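Local coordinates for trehalose operon transcriptional repressor (PDB 2OGG), which represses transcription of the trePA operon in Bacillus subtilis and binds trehalose-6-phosphate, the chain being its effector-binding domain, at residues V40-K45 / D54-F59. Sequence-based numbering, arbitrary orientation.
Sequences VIRSRK and DKDYFF. With SO4 (sulfate ion), chain C.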
ATOM      1  N   VAL A  40      -5.208  27.227  -3.247  1.00 43.33           N
ATOM      2  CA  VAL A  40      -4.346  27.441  -4.421  1.00 42.62           C
ATOM      3  C   VAL A  40      -4.958  26.735  -5.629  1.00 44.93           C
ATOM      4  O   VAL A  40      -5.338  25.549  -5.551  1.00 43.94           O
ATOM      5  CB  VAL A  40      -2.951  26.855  -4.211  1.00 44.01           C
ATOM      6  CG1 VAL A  40      -2.020  27.245  -5.378  1.00 41.79           C
ATOM      7  CG2 VAL A  40      -2.382  27.294  -2.858  1.00 42.73           C
ATOM      8  N   ILE A  41      -5.214  27.498  -6.684  1.00 41.85           N
ATOM      9  CA  ILE A  41      -5.732  26.906  -7.893  1.00 41.03           C
ATOM     10  C   ILE A  41      -4.750  27.108  -9.041  1.00 41.54           C
ATOM     11  O   ILE A  41      -4.413  28.243  -9.407  1.00 45.71           O
ATOM     12  CB  ILE A  41      -7.130  27.434  -8.212  1.00 40.53           C
ATOM     13  CG1 ILE A  41      -8.137  26.934  -7.172  1.00 40.40           C
ATOM     14  CG2 ILE A  41      -7.573  27.036  -9.611  1.00 40.45           C
ATOM     15  CD1 ILE A  41      -9.484  27.596  -7.319  1.00 42.10           C
ATOM     16  N   ARG A  42      -4.305  26.004  -9.622  1.00 40.27           N
ATOM     17  CA  ARG A  42      -3.268  26.037 -10.660  1.00 40.71           C
ATOM     18  C   ARG A  42      -3.688  25.248 -11.868  1.00 39.08           C
ATOM     19  O   ARG A  42      -4.321  24.202 -11.729  1.00 44.09           O
ATOM     20  CB  ARG A  42      -1.991  25.404 -10.134  1.00 34.47           C
ATOM     21  CG  ARG A  42      -1.357  26.199  -9.054  1.00 47.92           C
ATOM     22  CD  ARG A  42      -0.188  25.480  -8.404  1.00 36.45           C
ATOM     23  NE  ARG A  42      -0.591  24.339  -7.585  1.00 43.55           N
ATOM     24  CZ  ARG A  42       0.272  23.398  -7.192  1.00 51.22           C
ATOM     25  NH1 ARG A  42       1.520  23.401  -7.676  1.00 36.95           N
ATOM     26  NH2 ARG A  42      -0.157  22.349  -6.510  1.00 36.96           N
ATOM     27  N   SER A  43      -3.088  25.575 -12.999  1.00 38.11           N
ATOM     28  CA  SER A  43      -3.254  24.751 -14.182  1.00 42.43           C
ATOM     29  C   SER A  43      -1.881  24.327 -14.632  1.00 43.87           C
ATOM     30  O   SER A  43      -0.906  25.011 -14.322  1.00 45.60           O
ATOM     31  CB  SER A  43      -3.963  25.533 -15.304  1.00 43.55           C
ATOM     32  OG  SER A  43      -3.074  26.376 -16.005  1.00 41.05           O
ATOM     33  N   ARG A  44      -1.794  23.168 -15.289  1.00 43.65           N
ATOM     34  CA  ARG A  44      -0.526  22.663 -15.799  1.00 42.35           C
ATOM     35  C   ARG A  44      -0.563  22.679 -17.317  1.00 42.35           C
ATOM     36  O   ARG A  44      -1.424  22.050 -17.916  1.00 40.76           O
ATOM     37  CB  ARG A  44      -0.300  21.217 -15.355  1.00 45.20           C
ATOM     38  CG  ARG A  44      -0.620  20.918 -13.924  1.00 41.82           C
ATOM     39  CD  ARG A  44       0.509  21.377 -13.031  1.00 45.31           C
ATOM     40  NE  ARG A  44       0.201  21.103 -11.632  1.00 57.57           N
ATOM     41  CZ  ARG A  44       1.106  21.069 -10.661  1.00 57.52           C
ATOM     42  NH1 ARG A  44       2.384  21.311 -10.932  1.00 50.27           N
ATOM     43  NH2 ARG A  44       0.734  20.792  -9.419  1.00 54.61           N
ATOM     44  N   LYS A  45       0.499  23.188 -17.927  1.00 44.76           N
ATOM     45  CA  LYS A  45       0.576  23.292 -19.377  1.00 47.23           C
ATOM     46  C   LYS A  45       1.602  22.272 -19.857  1.00 50.96           C
ATOM     47  O   LYS A  45       2.789  22.371 -19.529  1.00 52.31           O
ATOM     48  CB  LYS A  45       0.979  24.726 -19.778  1.00 47.68           C
ATOM     49  CG  LYS A  45       1.091  25.010 -21.279  1.00 45.64           C
ATOM     50  CD  LYS A  45       1.393  26.488 -21.500  1.00 47.34           C
ATOM     51  CE  LYS A  45       2.096  26.753 -22.832  1.00 50.35           C
ATOM     52  NZ  LYS A  45       2.760  28.097 -22.851  1.00 43.79           N
ATOM     53  N   ASP A  54      -5.356  21.909 -10.895  1.00 40.66           N
ATOM     54  CA  ASP A  54      -5.034  21.421  -9.552  1.00 39.74           C
ATOM     55  C   ASP A  54      -5.550  22.387  -8.492  1.00 39.43           C
ATOM     56  O   ASP A  54      -5.197  23.565  -8.494  1.00 42.68           O
ATOM     57  CB  ASP A  54      -3.529  21.264  -9.405  1.00 38.14           C
ATOM     58  CG  ASP A  54      -3.017  19.955  -9.997  1.00 55.63           C
ATOM     59  OD1 ASP A  54      -3.702  18.922  -9.804  1.00 63.53           O
ATOM     60  OD2 ASP A  54      -1.887  19.928 -10.566  1.00 59.81           O
ATOM     61  N   LYS A  55      -6.467  21.928  -7.658  1.00 37.15           N
ATOM     62  CA  LYS A  55      -6.962  22.760  -6.547  1.00 38.40           C
ATOM     63  C   LYS A  55      -6.497  22.223  -5.192  1.00 39.56           C
ATOM     64  O   LYS A  55      -6.675  21.041  -4.903  1.00 43.25           O
ATOM     65  CB  LYS A  55      -8.485  22.856  -6.623  1.00 36.12           C
ATOM     66  CG  LYS A  55      -8.951  23.440  -7.958  1.00 38.19           C
ATOM     67  CD  LYS A  55     -10.415  23.155  -8.283  1.00 34.76           C
ATOM     68  CE  LYS A  55     -11.332  23.993  -7.399  1.00 51.64           C
ATOM     69  NZ  LYS A  55     -12.723  24.044  -7.901  1.00 48.89           N
ATOM     70  N   ASP A  56      -5.670  22.980  -4.487  1.00 40.09           N
ATOM     71  CA  ASP A  56      -5.284  22.561  -3.143  1.00 40.33           C
ATOM     72  C   ASP A  56      -5.940  23.458  -2.103  1.00 40.46           C
ATOM     73  O   ASP A  56      -5.827  24.674  -2.222  1.00 42.35           O
ATOM     74  CB  ASP A  56      -3.760  22.588  -2.966  1.00 37.17           C
ATOM     75  CG  ASP A  56      -3.072  21.333  -3.522  1.00 57.19           C
ATOM     76  OD1 ASP A  56      -3.019  20.341  -2.759  1.00 65.38           O
ATOM     77  OD2 ASP A  56      -2.538  21.344  -4.681  1.00 43.25           O
ATOM     78  N   TYR A  57      -6.229  22.868  -0.947  1.00 38.12           N
ATOM     79  CA  TYR A  57      -6.809  23.556   0.203  1.00 40.12           C
ATOM     80  C   TYR A  57      -6.247  22.929   1.490  1.00 41.71           C
ATOM     81  O   TYR A  57      -6.430  21.738   1.720  1.00 42.83           O
ATOM     82  CB  TYR A  57      -8.324  23.348   0.206  1.00 32.74           C
ATOM     83  CG  TYR A  57      -9.013  23.953  -0.987  1.00 46.51           C
ATOM     84  CD1 TYR A  57      -9.451  25.277  -0.968  1.00 42.94           C
ATOM     85  CD2 TYR A  57      -9.297  23.189  -2.107  1.00 42.82           C
ATOM     86  CE1 TYR A  57     -10.078  25.824  -2.052  1.00 41.11           C
ATOM     87  CE2 TYR A  57      -9.777  23.762  -3.229  1.00 42.98           C
ATOM     88  CZ  TYR A  57     -10.252  25.059  -3.179  1.00 49.22           C
ATOM     89  OH  TYR A  57     -10.832  25.615  -4.299  1.00 41.63           O
ATOM     90  N   PHE A  58      -5.615  23.725   2.351  1.00 43.83           N
ATOM     91  CA  PHE A  58      -5.119  23.218   3.616  1.00 46.43           C
ATOM     92  C   PHE A  58      -5.088  24.296   4.687  1.00 47.02           C
ATOM     93  O   PHE A  58      -5.261  25.482   4.380  1.00 46.89           O
ATOM     94  CB  PHE A  58      -3.753  22.569   3.435  1.00 46.97           C
ATOM     95  CG  PHE A  58      -2.779  23.437   2.717  1.00 44.41           C
ATOM     96  CD1 PHE A  58      -2.765  23.478   1.352  1.00 43.58           C
ATOM     97  CD2 PHE A  58      -1.993  24.328   3.413  1.00 45.05           C
ATOM     98  CE1 PHE A  58      -1.900  24.312   0.687  1.00 46.25           C
ATOM     99  CE2 PHE A  58      -1.106  25.154   2.755  1.00 49.30           C
ATOM    100  CZ  PHE A  58      -1.038  25.126   1.390  1.00 42.40           C
ATOM    101  N   PHE A  59      -5.069  23.872   5.953  1.00 44.90           N
ATOM    102  CA  PHE A  59      -5.227  24.823   7.066  1.00 41.71           C
ATOM    103  C   PHE A  59      -3.944  25.617   7.286  1.00 43.03           C
ATOM    104  O   PHE A  59      -2.894  25.050   7.670  1.00 46.51           O
ATOM    105  CB  PHE A  59      -5.588  24.118   8.381  1.00 41.91           C
ATOM    106  CG  PHE A  59      -6.926  23.466   8.385  1.00 38.17           C
ATOM    107  CD1 PHE A  59      -7.935  23.954   9.207  1.00 39.32           C
ATOM    108  CD2 PHE A  59      -7.109  22.229   7.779  1.00 36.31           C
ATOM    109  CE1 PHE A  59      -9.129  23.267   9.351  1.00 35.52           C
ATOM    110  CE2 PHE A  59      -8.358  21.599   7.802  1.00 27.08           C
ATOM    111  CZ  PHE A  59      -9.341  22.080   8.657  1.00 38.18           C
TER
HETATM  112  S   SO4 C 302       2.559  19.784  -6.229  1.00 54.46           S
HETATM  113  O1  SO4 C 302       1.460  19.286  -5.415  1.00 52.02           O
HETATM  114  O2  SO4 C 302       3.837  19.317  -5.727  1.00 64.05           O
HETATM  115  O3  SO4 C 302       2.499  19.293  -7.594  1.00 51.13           O
HETATM  116  O4  SO4 C 302       2.479  21.230  -6.161  1.00 55.63           O
HETATM  117  O   HOH W   1      -2.894  23.663  -6.594  1.00 47.51           O
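The beta hairpin of strands 37-46 and 49-59, in the antiparallel sheet of the UTRA effector-binding domain, carries an anion site on one face. Val-40 pairs with Asp-56 and Arg-42 with Asp-54 through two backbone hydrogen bonds each; between them lies the non-hydrogen-bonded pair Ile-41/Lys-55. On the face of Arg-42 and Asp-56, the Arg-42 chain bends at chi3 (-71°), and its guanidinium grips sulfate O4 with NH1 (2.8 Å) and NH2 (2.9 Å). Arg-42 NH2 also gives a salt-bridging hydrogen bond to Asp-56 OD2 (3.2 Å), which it meets on the anti side, out of the carboxylate plane. Water 1 lies at the same guanidinium edge, accepting from Arg-42 NE at 2.6 Å. Arg-44 turns at chi2 (-79°) and sends NE to Asp-54 OD2 (2.6 Å), its guanidinium plane nearly perpendicular to the carboxylate, while NH2 reaches sulfate O3 at 2.9 Å. The two aspartates, held also by Ser-135 and Thr-133 of strand 129-138, probably help to orient the arginines. The sulfate probably came from the crystallisation liquor; its place is consistent with a phosphate site for trehalose-6-phosphate. On the other face of the sheet, Ile-41 CG1 lies alongside Lys-55 CG (3.7 Å), and Lys-55 NZ continues to Glu-102 of helix 101-106. Strand 11-19 flanks 37-46, strand 129-138 flanks 49-59, and Ser-74 OG and the backbone N of Ile-75 and Tyr-76, at the start of helix 75-83, also hydrogen-bond the sulfate.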